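Local coordinates for protein Abbfa_003403 (Acinetobacter baumannii, PDB 4ZXH) that is a four-domain nonribosomal peptide synthetase that probably activates an amino acid, condenses it with another acyl group and releases the product through its thioesterase domain, at residues Q117-T122 and A142-H147; Y28-R31 and T35-A38; P69-S74 and P125-H130. One frame throughout, in Å; residues are numbered along the deposited sequence.

Interaction 1 (Q117-T122 and A142-H147); sequences QPFDLT and AFVIHH. With PX4 (1,2-dimyristoyl-sn-glycero-3-phosphocholine), chain C.
His146 packs against Phe119 and Leu121 at the end of strand 138-146, where the sequence HHALMD matches the HHxxxD signature of condensation domains. Its CG lies anti to the backbone N (chi1 -165°), a torsion that carries the imidazole off the strand and in among the side chains of loop 117-122. From the backbone outward, CB sits over one face of the Phe119 ring, displaced toward the rim and 4.0 Å from Phe119 CD2. At CG the neighbour changes: Leu121 CD2 is 3.6 Å away and lies above the centre of the imidazole, 10° off the ring normal, which is the geometry of a CH-pi contact. CD2 has Phe119 CD2 at its edge, near the plane of the imidazole, and CE1 meets the other Leu121 methyl, CD1, at 3.8 Å. The two nitrogens look elsewhere: ND1 is hydrogen-bonded to the backbone N of Ala148 and NE2 to Gln30 OE1 of helix 21-32, so the buried ring is fixed at both polar atoms as well as covered by apolar carbon. The planes of Phe119 and His146 stand 83° apart with centroids 5.9 Å apart, an oblique pairing. Phe119 also takes Val144 CG1 at its edge, in the ring plane and 3.8 Å from CE2, and makes a cation-pi contact with Arg128. Around Leu121 the loop is shaped by an Asx turn, in which Thr122 N and Thr122 OG1 both reach Asp120 OD1 from the same face of the carboxylate. Away from the loop, Phe143 lines the pocket of the bound phospholipid, whose C34 lies over the centre of the Phe143 ring, 3.4 Å above its plane.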
loop_
_atom_site.group_PDB
_atom_site.type_symbol
_atom_site.label_atom_id
_atom_site.label_comp_id
_atom_site.label_asym_id
_atom_site.label_seq_id
_atom_site.Cartn_x
_atom_site.Cartn_y
_atom_site.Cartn_z
ATOM N N GLN A 117 24.193 -11.702 4.505
ATOM C CA GLN A 117 24.707 -10.390 4.877
ATOM C C GLN A 117 24.804 -9.624 3.572
ATOM O O GLN A 117 25.173 -10.183 2.539
ATOM C CB GLN A 117 26.044 -10.490 5.612
ATOM C CG GLN A 117 25.897 -11.006 7.045
ATOM C CD GLN A 117 27.113 -11.801 7.577
ATOM O OE1 GLN A 117 28.075 -12.104 6.860
ATOM N NE2 GLN A 117 27.044 -12.158 8.853
ATOM N N PRO A 118 24.382 -8.368 3.594
ATOM C CA PRO A 118 24.166 -7.636 2.347
ATOM C C PRO A 118 25.462 -7.093 1.796
ATOM O O PRO A 118 26.387 -6.931 2.575
ATOM C CB PRO A 118 23.226 -6.489 2.773
ATOM C CG PRO A 118 23.576 -6.239 4.181
ATOM C CD PRO A 118 23.950 -7.602 4.770
ATOM N N PHE A 119 25.516 -6.811 0.498
ATOM C CA PHE A 119 26.682 -6.175 -0.103
ATOM C C PHE A 119 26.458 -4.674 -0.285
ATOM O O PHE A 119 25.341 -4.234 -0.499
ATOM C CB PHE A 119 26.995 -6.789 -1.475
ATOM C CG PHE A 119 27.514 -8.203 -1.424
ATOM C CD1 PHE A 119 28.884 -8.458 -1.459
ATOM C CD2 PHE A 119 26.638 -9.280 -1.394
ATOM C CE1 PHE A 119 29.364 -9.746 -1.430
ATOM C CE2 PHE A 119 27.110 -10.573 -1.366
ATOM C CZ PHE A 119 28.474 -10.811 -1.382
ATOM N N ASP A 120 27.534 -3.902 -0.203
ATOM C CA ASP A 120 27.569 -2.533 -0.693
ATOM C C ASP A 120 28.233 -2.566 -2.063
ATOM O O ASP A 120 29.447 -2.771 -2.174
ATOM C CB ASP A 120 28.341 -1.638 0.272
ATOM C CG ASP A 120 28.329 -0.163 -0.133
ATOM O OD1 ASP A 120 28.021 0.176 -1.307
ATOM O OD2 ASP A 120 28.624 0.667 0.756
ATOM N N LEU A 121 27.449 -2.376 -3.113
ATOM C CA LEU A 121 27.973 -2.616 -4.445
ATOM C C LEU A 121 29.017 -1.578 -4.846
ATOM O O LEU A 121 29.708 -1.745 -5.841
ATOM C CB LEU A 121 26.835 -2.649 -5.465
ATOM C CG LEU A 121 25.800 -3.757 -5.250
ATOM C CD1 LEU A 121 24.764 -3.740 -6.350
ATOM C CD2 LEU A 121 26.470 -5.110 -5.154
ATOM N N THR A 122 29.150 -0.514 -4.067
ATOM C CA THR A 122 30.115 0.533 -4.399
ATOM C C THR A 122 31.518 0.263 -3.836
ATOM O O THR A 122 32.489 0.950 -4.181
ATOM C CB THR A 122 29.639 1.886 -3.894
ATOM O OG1 THR A 122 29.914 1.991 -2.497
ATOM C CG2 THR A 122 28.148 2.012 -4.104
ATOM N N ALA A 142 31.109 -21.843 1.520
ATOM C CA ALA A 142 30.012 -21.221 0.779
ATOM C C ALA A 142 30.503 -19.990 0.043
ATOM O O ALA A 142 31.074 -19.073 0.644
ATOM C CB ALA A 142 28.857 -20.861 1.709
ATOM N N PHE A 143 30.282 -19.990 -1.267
ATOM C CA PHE A 143 30.652 -18.885 -2.125
ATOM C C PHE A 143 29.424 -18.019 -2.352
ATOM O O PHE A 143 28.391 -18.528 -2.781
ATOM C CB PHE A 143 31.186 -19.392 -3.461
ATOM C CG PHE A 143 32.381 -20.277 -3.338
ATOM C CD1 PHE A 143 33.657 -19.762 -3.479
ATOM C CD2 PHE A 143 32.233 -21.633 -3.075
ATOM C CE1 PHE A 143 34.765 -20.576 -3.368
ATOM C CE2 PHE A 143 33.340 -22.443 -2.957
ATOM C CZ PHE A 143 34.606 -21.904 -3.100
ATOM N N VAL A 144 29.541 -16.724 -2.060
ATOM C CA VAL A 144 28.450 -15.763 -2.239
ATOM C C VAL A 144 28.820 -14.714 -3.281
ATOM O O VAL A 144 29.811 -13.996 -3.111
ATOM C CB VAL A 144 28.122 -15.020 -0.951
ATOM C CG1 VAL A 144 26.786 -14.353 -1.080
ATOM C CG2 VAL A 144 28.109 -15.957 0.212
ATOM N N ILE A 145 28.037 -14.614 -4.348
ATOM C CA ILE A 145 28.302 -13.606 -5.367
ATOM C C ILE A 145 27.043 -12.802 -5.623
ATOM O O ILE A 145 25.982 -13.371 -5.891
ATOM C CB ILE A 145 28.765 -14.217 -6.719
ATOM C CG1 ILE A 145 30.038 -15.015 -6.569
ATOM C CG2 ILE A 145 29.057 -13.133 -7.687
ATOM C CD1 ILE A 145 29.834 -16.501 -6.449
ATOM N N HIS A 146 27.147 -11.484 -5.569
ATOM C CA HIS A 146 25.978 -10.665 -5.841
ATOM C C HIS A 146 25.612 -10.713 -7.322
ATOM O O HIS A 146 26.485 -10.627 -8.201
ATOM C CB HIS A 146 26.216 -9.236 -5.397
ATOM C CG HIS A 146 24.964 -8.426 -5.323
ATOM N ND1 HIS A 146 24.350 -7.912 -6.442
ATOM C CD2 HIS A 146 24.201 -8.058 -4.268
ATOM C CE1 HIS A 146 23.270 -7.243 -6.076
ATOM N NE2 HIS A 146 23.153 -7.322 -4.762
ATOM N N HIS A 147 24.318 -10.858 -7.590
ATOM C CA HIS A 147 23.810 -11.061 -8.953
ATOM C C HIS A 147 24.048 -9.822 -9.860
ATOM O O HIS A 147 24.089 -9.939 -11.090
ATOM C CB HIS A 147 22.323 -11.417 -8.878
ATOM C CG HIS A 147 21.785 -12.117 -10.093
ATOM N ND1 HIS A 147 22.185 -11.816 -11.370
ATOM C CD2 HIS A 147 20.833 -13.080 -10.200
ATOM C CE1 HIS A 147 21.514 -12.580 -12.228
ATOM N NE2 HIS A 147 20.693 -13.348 -11.544
HETATM O O1 PX4 C . 44.121 -22.347 8.131
HETATM O O2 PX4 C . 43.163 -24.629 8.949
HETATM P P1 PX4 C . 43.863 -23.817 7.885
HETATM O O3 PX4 C . 45.231 -24.574 7.475
HETATM C C1 PX4 C . 46.531 -24.198 7.934
HETATM C C2 PX4 C . 47.518 -25.304 7.546
HETATM N N1 PX4 C . 48.933 -24.928 7.762
HETATM C C3 PX4 C . 49.084 -24.134 8.994
HETATM C C4 PX4 C . 49.743 -26.154 7.875
HETATM C C5 PX4 C . 49.426 -24.157 6.611
HETATM O O4 PX4 C . 43.051 -23.984 6.496
HETATM C C6 PX4 C . 41.814 -24.692 6.367
HETATM C C7 PX4 C . 41.020 -24.063 5.228
HETATM C C8 PX4 C . 41.405 -22.586 5.244
HETATM O O5 PX4 C . 40.722 -21.876 4.214
HETATM C C9 PX4 C . 41.344 -20.752 3.524
HETATM O O6 PX4 C . 42.524 -20.500 3.699
HETATM C C10 PX4 C . 40.521 -19.911 2.582
HETATM C C11 PX4 C . 40.832 -20.251 1.132
HETATM C C12 PX4 C . 39.554 -20.678 0.426
HETATM C C13 PX4 C . 39.574 -20.166 -1.008
HETATM C C14 PX4 C . 39.393 -21.317 -1.984
HETATM C C15 PX4 C . 39.817 -20.851 -3.365
HETATM C C16 PX4 C . 38.668 -21.008 -4.339
HETATM C C17 PX4 C . 38.984 -20.310 -5.649
HETATM C C18 PX4 C . 38.509 -18.858 -5.605
HETATM C C19 PX4 C . 37.243 -18.648 -6.418
HETATM C C20 PX4 C . 36.522 -17.391 -5.943
HETATM C C21 PX4 C . 35.305 -17.097 -6.822
HETATM C C22 PX4 C . 34.203 -16.363 -6.074
HETATM O O7 PX4 C . 41.362 -24.654 3.963
HETATM C C23 PX4 C . 40.189 -25.011 3.155
HETATM O O8 PX4 C . 39.155 -25.250 3.749
HETATM C C24 PX4 C . 40.257 -25.060 1.625
HETATM C C25 PX4 C . 38.963 -25.481 0.907
HETATM C C26 PX4 C . 39.049 -25.328 -0.623
HETATM C C27 PX4 C . 37.727 -25.647 -1.348
HETATM C C28 PX4 C . 37.804 -25.552 -2.875
HETATM C C29 PX4 C . 36.477 -25.869 -3.586
HETATM C C30 PX4 C . 36.582 -25.832 -5.119
HETATM C C31 PX4 C . 35.304 -25.403 -5.882
HETATM C C32 PX4 C . 35.124 -23.877 -5.846
HETATM C C33 PX4 C . 34.228 -23.263 -6.932
HETATM C C34 PX4 C . 33.731 -21.871 -6.529
HETATM C C35 PX4 C . 33.480 -20.886 -7.675
HETATM C C36 PX4 C . 32.036 -20.411 -7.712
#

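Interaction 2 (Y28-R31 and T35-A38); sequences YIQR and TCSA. With PNS (4'-phosphopantetheine), chain B.
Gln30 NE2, near the C-terminal end of helix 21-32, donates to Cys36 O at 2.8 Å and makes a weak bond to Pro34 O, so one amide nitrogen ties together the turn of the condensation domain that leads from this helix to strand 40-49. The bond to Cys36 is fairly straight, with an N-H...O angle of 155°. It leaves close to the amide plane of Gln30, whereas at the acceptor the donor is tilted out of the carbonyl plane. A bend at chi2 (64°) turns the glutamine back toward the loop, since its CB does not itself point there. With OE1 committed to His146, both ends of the buried amide are engaged and its flip is set. Cys36 CB packs 3.5 Å from the same NE2, while its SG, anti to the backbone N, receives a weak bond from Ala38 N and is only loosely approached by Ile29 CG2. Tyr28 touches Ser1008 and Val1012 of the carrier-domain helix. Ile29, beside it, looks both ways: its CG2 faces Cys36, while in the phosphopantetheine pocket its CD1 lies 3.8 Å from the cofactor atom N36.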
loop_
_atom_site.group_PDB
_atom_site.type_symbol
_atom_site.label_atom_id
_atom_site.label_comp_id
_atom_site.label_asym_id
_atom_site.label_seq_id
_atom_site.Cartn_x
_atom_site.Cartn_y
_atom_site.Cartn_z
ATOM N N TYR A 28 20.113 -1.055 -8.848
ATOM C CA TYR A 28 19.134 -0.124 -8.308
ATOM C C TYR A 28 18.401 -0.687 -7.084
ATOM O O TYR A 28 18.276 -0.014 -6.057
ATOM C CB TYR A 28 18.129 0.268 -9.391
ATOM C CG TYR A 28 17.113 1.290 -8.946
ATOM C CD1 TYR A 28 17.452 2.631 -8.819
ATOM C CD2 TYR A 28 15.811 0.918 -8.668
ATOM C CE1 TYR A 28 16.511 3.576 -8.412
ATOM C CE2 TYR A 28 14.877 1.846 -8.259
ATOM C CZ TYR A 28 15.221 3.175 -8.132
ATOM O OH TYR A 28 14.262 4.092 -7.730
ATOM N N ILE A 29 17.925 -1.918 -7.194
ATOM C CA ILE A 29 17.181 -2.528 -6.101
ATOM C C ILE A 29 18.044 -2.593 -4.833
ATOM O O ILE A 29 17.557 -2.312 -3.734
ATOM C CB ILE A 29 16.660 -3.929 -6.504
ATOM C CG1 ILE A 29 15.656 -3.774 -7.645
ATOM C CG2 ILE A 29 15.988 -4.627 -5.335
ATOM C CD1 ILE A 29 15.093 -5.048 -8.171
ATOM N N GLN A 30 19.330 -2.903 -4.985
ATOM C CA GLN A 30 20.231 -2.949 -3.830
ATOM C C GLN A 30 20.473 -1.582 -3.184
ATOM O O GLN A 30 20.623 -1.513 -1.962
ATOM C CB GLN A 30 21.576 -3.568 -4.204
ATOM C CG GLN A 30 22.360 -4.080 -2.995
ATOM C CD GLN A 30 21.631 -5.214 -2.286
ATOM O OE1 GLN A 30 21.373 -6.253 -2.874
ATOM N NE2 GLN A 30 21.300 -5.017 -1.023
ATOM N N ARG A 31 20.533 -0.508 -3.974
ATOM C CA ARG A 31 20.583 0.847 -3.389
ATOM C C ARG A 31 19.262 1.190 -2.722
ATOM O O ARG A 31 19.224 1.817 -1.669
ATOM C CB ARG A 31 20.913 1.925 -4.433
ATOM C CG ARG A 31 22.383 2.065 -4.700
ATOM C CD ARG A 31 23.138 2.423 -3.432
ATOM N NE ARG A 31 23.397 3.853 -3.353
ATOM C CZ ARG A 31 24.500 4.424 -3.825
ATOM N NH1 ARG A 31 25.425 3.666 -4.385
ATOM N NH2 ARG A 31 24.684 5.736 -3.738
ATOM N N THR A 35 19.503 -3.438 2.956
ATOM C CA THR A 35 19.546 -4.720 3.676
ATOM C C THR A 35 19.095 -5.906 2.815
ATOM O O THR A 35 18.983 -7.031 3.293
ATOM C CB THR A 35 18.667 -4.714 4.939
ATOM O OG1 THR A 35 17.310 -4.990 4.573
ATOM C CG2 THR A 35 18.763 -3.396 5.658
ATOM N N CYS A 36 18.832 -5.650 1.546
ATOM C CA CYS A 36 18.395 -6.700 0.645
ATOM C C CYS A 36 19.471 -7.764 0.472
ATOM O O CYS A 36 20.638 -7.451 0.280
ATOM C CB CYS A 36 18.016 -6.096 -0.707
ATOM S SG CYS A 36 17.354 -7.240 -1.941
ATOM N N SER A 37 19.064 -9.026 0.535
ATOM C CA SER A 37 19.957 -10.132 0.241
ATOM C C SER A 37 19.379 -11.014 -0.857
ATOM O O SER A 37 19.936 -12.053 -1.217
ATOM C CB SER A 37 20.186 -10.965 1.478
ATOM O OG SER A 37 19.058 -11.766 1.703
ATOM N N ALA A 38 18.251 -10.595 -1.403
ATOM C CA ALA A 38 17.540 -11.445 -2.333
ATOM C C ALA A 38 18.353 -11.754 -3.596
ATOM O O ALA A 38 17.987 -12.658 -4.345
ATOM C CB ALA A 38 16.202 -10.809 -2.699
HETATM O O23 PNS B . 11.202 1.887 -11.184
HETATM P P24 PNS B . 12.385 2.073 -12.097
HETATM O O25 PNS B . 12.202 2.888 -13.348
HETATM O O27 PNS B . 12.814 0.581 -12.536
HETATM C C28 PNS B . 13.101 -0.408 -11.552
HETATM C C29 PNS B . 13.537 -1.683 -12.252
HETATM C C30 PNS B . 14.747 -1.295 -13.103
HETATM C C31 PNS B . 12.395 -2.193 -13.131
HETATM C C32 PNS B . 13.869 -2.754 -11.202
HETATM O O33 PNS B . 12.811 -2.741 -10.230
HETATM C C34 PNS B . 14.031 -4.115 -11.851
HETATM O O35 PNS B . 14.902 -4.343 -12.688
HETATM N N36 PNS B . 13.206 -5.087 -11.485
HETATM C C37 PNS B . 13.280 -6.425 -12.051
HETATM C C38 PNS B . 13.542 -7.398 -10.902
HETATM C C39 PNS B . 14.371 -8.544 -11.395
HETATM O O40 PNS B . 15.256 -8.368 -12.219
HETATM N N41 PNS B . 14.045 -9.713 -10.860
HETATM C C42 PNS B . 14.641 -11.003 -11.110
HETATM C C43 PNS B . 13.627 -11.936 -10.481
HETATM S S44 PNS B . 12.561 -12.541 -11.797
#

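Interaction 3 (P69-S74 and P125-H130); sequences PLLRVS and PLWRIH
Trp127 and Leu71 form the tightly packed half of this contact. The indole NE1 donates to Leu71 O at 2.8 Å with an N-H...O angle of 170°; the oxygen lies in the ring plane, and the proton meets a lone pair in the carbonyl plane. Leu71 therefore engages the indole twice, because its CD2 also rests over a face, 4.0 Å from the centroid of the five-membered ring in a CH-pi contact. On the opposite face Pro125 CB stands 3.6 Å above the plane, toward the rim, and Ile129 CD1 comes to the edge. The indole is thus sandwiched between a leucine methyl and a proline that follows a cis peptide bond, while its hydrogen bond limits rotation about CB-CG. A chi1 of 51°, with CG between the backbone N and the carbonyl carbon, directs the ring toward segment 69-74. The looser half lies at Leu126 and the start of strand 73-78. Leu126 CG comes to 3.6 Å of the backbone atom Val73 O, but its CD2 stays 4.4 Å from Ser74 CA, and no side-chain pair there interlocks. Ser74 is instead bound through OG to Trp87 NE1. Toward solvent, the partly exposed Arg72 has its CB turned away from segment 125-130, and its guanidinium is bonded to Met65 O and Trp87 O. Trp127 also touches Leu61 and Met65 of helix 56-67 and Ile145 of the adjacent strand, so the packed half joins helix, 3-10 turn and sheet of the condensation domain around a tryptophan that lines its phospholipid-binding pocket.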
loop_
_atom_site.group_PDB
_atom_site.type_symbol
_atom_site.label_atom_id
_atom_site.label_comp_id
_atom_site.label_asym_id
_atom_site.label_seq_id
_atom_site.Cartn_x
_atom_site.Cartn_y
_atom_site.Cartn_z
ATOM N N PRO A 69 39.376 -10.220 -14.372
ATOM C CA PRO A 69 39.220 -8.839 -13.894
ATOM C C PRO A 69 37.838 -8.543 -13.307
ATOM O O PRO A 69 37.728 -7.676 -12.449
ATOM C CB PRO A 69 39.462 -8.012 -15.150
ATOM C CG PRO A 69 40.376 -8.869 -15.978
ATOM C CD PRO A 69 39.906 -10.271 -15.748
ATOM N N LEU A 70 36.811 -9.262 -13.747
ATOM C CA LEU A 70 35.465 -9.083 -13.214
ATOM C C LEU A 70 35.465 -9.183 -11.701
ATOM O O LEU A 70 34.793 -8.415 -11.026
ATOM C CB LEU A 70 34.505 -10.119 -13.805
ATOM C CG LEU A 70 33.020 -9.999 -13.447
ATOM C CD1 LEU A 70 32.457 -8.670 -13.875
ATOM C CD2 LEU A 70 32.254 -11.074 -14.149
ATOM N N LEU A 71 36.253 -10.113 -11.177
ATOM C CA LEU A 71 36.325 -10.354 -9.747
ATOM C C LEU A 71 36.919 -9.191 -8.949
ATOM O O LEU A 71 36.895 -9.216 -7.723
ATOM C CB LEU A 71 37.130 -11.628 -9.486
ATOM C CG LEU A 71 36.434 -12.941 -9.868
ATOM C CD1 LEU A 71 37.285 -14.140 -9.541
ATOM C CD2 LEU A 71 35.095 -13.060 -9.151
ATOM N N ARG A 72 37.445 -8.180 -9.636
ATOM C CA ARG A 72 38.033 -7.012 -8.984
ATOM C C ARG A 72 37.198 -5.741 -9.248
ATOM O O ARG A 72 37.707 -4.619 -9.221
ATOM C CB ARG A 72 39.490 -6.823 -9.451
ATOM C CG ARG A 72 40.390 -8.065 -9.231
ATOM C CD ARG A 72 41.885 -7.884 -9.585
ATOM N NE ARG A 72 42.138 -7.358 -10.934
ATOM C CZ ARG A 72 42.358 -8.104 -12.011
ATOM N NH1 ARG A 72 42.369 -9.426 -11.921
ATOM N NH2 ARG A 72 42.581 -7.529 -13.185
ATOM N N VAL A 73 35.903 -5.923 -9.486
ATOM C CA VAL A 73 34.999 -4.823 -9.829
ATOM C C VAL A 73 34.241 -4.238 -8.621
ATOM O O VAL A 73 33.894 -4.958 -7.691
ATOM C CB VAL A 73 33.988 -5.307 -10.901
ATOM C CG1 VAL A 73 32.720 -4.471 -10.923
ATOM C CG2 VAL A 73 34.643 -5.332 -12.266
ATOM N N SER A 74 34.023 -2.924 -8.636
ATOM C CA SER A 74 33.058 -2.264 -7.752
ATOM C C SER A 74 32.138 -1.405 -8.628
ATOM O O SER A 74 32.470 -1.142 -9.788
ATOM C CB SER A 74 33.759 -1.422 -6.671
ATOM O OG SER A 74 34.171 -0.139 -7.126
ATOM N N PRO A 125 35.296 -6.249 -2.445
ATOM C CA PRO A 125 34.804 -7.079 -3.555
ATOM C C PRO A 125 33.297 -7.285 -3.503
ATOM O O PRO A 125 32.722 -7.067 -2.443
ATOM C CB PRO A 125 35.546 -8.405 -3.351
ATOM C CG PRO A 125 35.804 -8.461 -1.869
ATOM C CD PRO A 125 35.923 -7.052 -1.376
ATOM N N LEU A 126 32.670 -7.687 -4.611
ATOM C CA LEU A 126 31.227 -7.971 -4.599
ATOM C C LEU A 126 30.969 -9.474 -4.496
ATOM O O LEU A 126 29.998 -10.001 -5.045
ATOM C CB LEU A 126 30.530 -7.418 -5.832
ATOM C CG LEU A 126 30.742 -5.959 -6.227
ATOM C CD1 LEU A 126 29.583 -5.486 -7.029
ATOM C CD2 LEU A 126 31.005 -5.041 -5.054
ATOM N N TRP A 127 31.852 -10.155 -3.780
ATOM C CA TRP A 127 31.711 -11.573 -3.530
ATOM C C TRP A 127 32.424 -11.907 -2.225
ATOM O O TRP A 127 33.282 -11.144 -1.776
ATOM C CB TRP A 127 32.271 -12.383 -4.699
ATOM C CG TRP A 127 33.653 -11.976 -5.092
ATOM C CD1 TRP A 127 34.003 -10.941 -5.910
ATOM C CD2 TRP A 127 34.872 -12.612 -4.704
ATOM N NE1 TRP A 127 35.373 -10.884 -6.046
ATOM C CE2 TRP A 127 35.930 -11.907 -5.319
ATOM C CE3 TRP A 127 35.179 -13.715 -3.904
ATOM C CZ2 TRP A 127 37.273 -12.266 -5.149
ATOM C CZ3 TRP A 127 36.526 -14.080 -3.739
ATOM C CH2 TRP A 127 37.547 -13.354 -4.352
ATOM N N ARG A 128 32.034 -13.021 -1.602
ATOM C CA ARG A 128 32.614 -13.475 -0.335
ATOM C C ARG A 128 32.730 -14.984 -0.313
ATOM O O ARG A 128 31.991 -15.691 -1.003
ATOM C CB ARG A 128 31.764 -13.067 0.848
ATOM C CG ARG A 128 31.470 -11.609 0.960
ATOM C CD ARG A 128 30.873 -11.357 2.317
ATOM N NE ARG A 128 29.632 -12.095 2.544
ATOM C CZ ARG A 128 28.425 -11.537 2.454
ATOM N NH1 ARG A 128 28.320 -10.254 2.129
ATOM N NH2 ARG A 128 27.331 -12.248 2.707
ATOM N N ILE A 129 33.645 -15.471 0.512
ATOM C CA ILE A 129 33.757 -16.889 0.781
ATOM C C ILE A 129 33.600 -17.115 2.270
ATOM O O ILE A 129 34.325 -16.505 3.063
ATOM C CB ILE A 129 35.108 -17.450 0.325
ATOM C CG1 ILE A 129 35.276 -17.242 -1.175
ATOM C CG2 ILE A 129 35.213 -18.921 0.703
ATOM C CD1 ILE A 129 36.697 -17.377 -1.638
ATOM N N HIS A 130 32.661 -17.976 2.654
ATOM C CA HIS A 130 32.429 -18.268 4.068
ATOM C C HIS A 130 32.876 -19.691 4.369
ATOM O O HIS A 130 32.344 -20.623 3.780
ATOM C CB HIS A 130 30.949 -18.109 4.425
ATOM C CG HIS A 130 30.442 -16.700 4.386
ATOM N ND1 HIS A 130 30.409 -15.889 5.500
ATOM C CD2 HIS A 130 29.898 -15.973 3.380
ATOM C CE1 HIS A 130 29.891 -14.715 5.176
ATOM N NE2 HIS A 130 29.573 -14.738 3.895
#

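All three contacts lie in the condensation domain. Along the chain interaction 2 closes before the others open, while the segments of interactions 1 and 3 alternate. Those two have centres about 8 Å apart and share one sheet: antiparallel neighbours 127-135 and 138-146 are joined by probable backbone bonds, including Ala142 O to His130 N at 2.8 Å. Interaction 2 is about 10 Å from interaction 1 between centres, and Leu121 CD1 packs on Gln30 CB at 3.8 Å. Interactions 2 and 3 do not touch, their centres being about 17 Å apart. Interaction 1 therefore lies structurally between the phosphopantetheine side of helix 21-32 and the phospholipid side of the sheet.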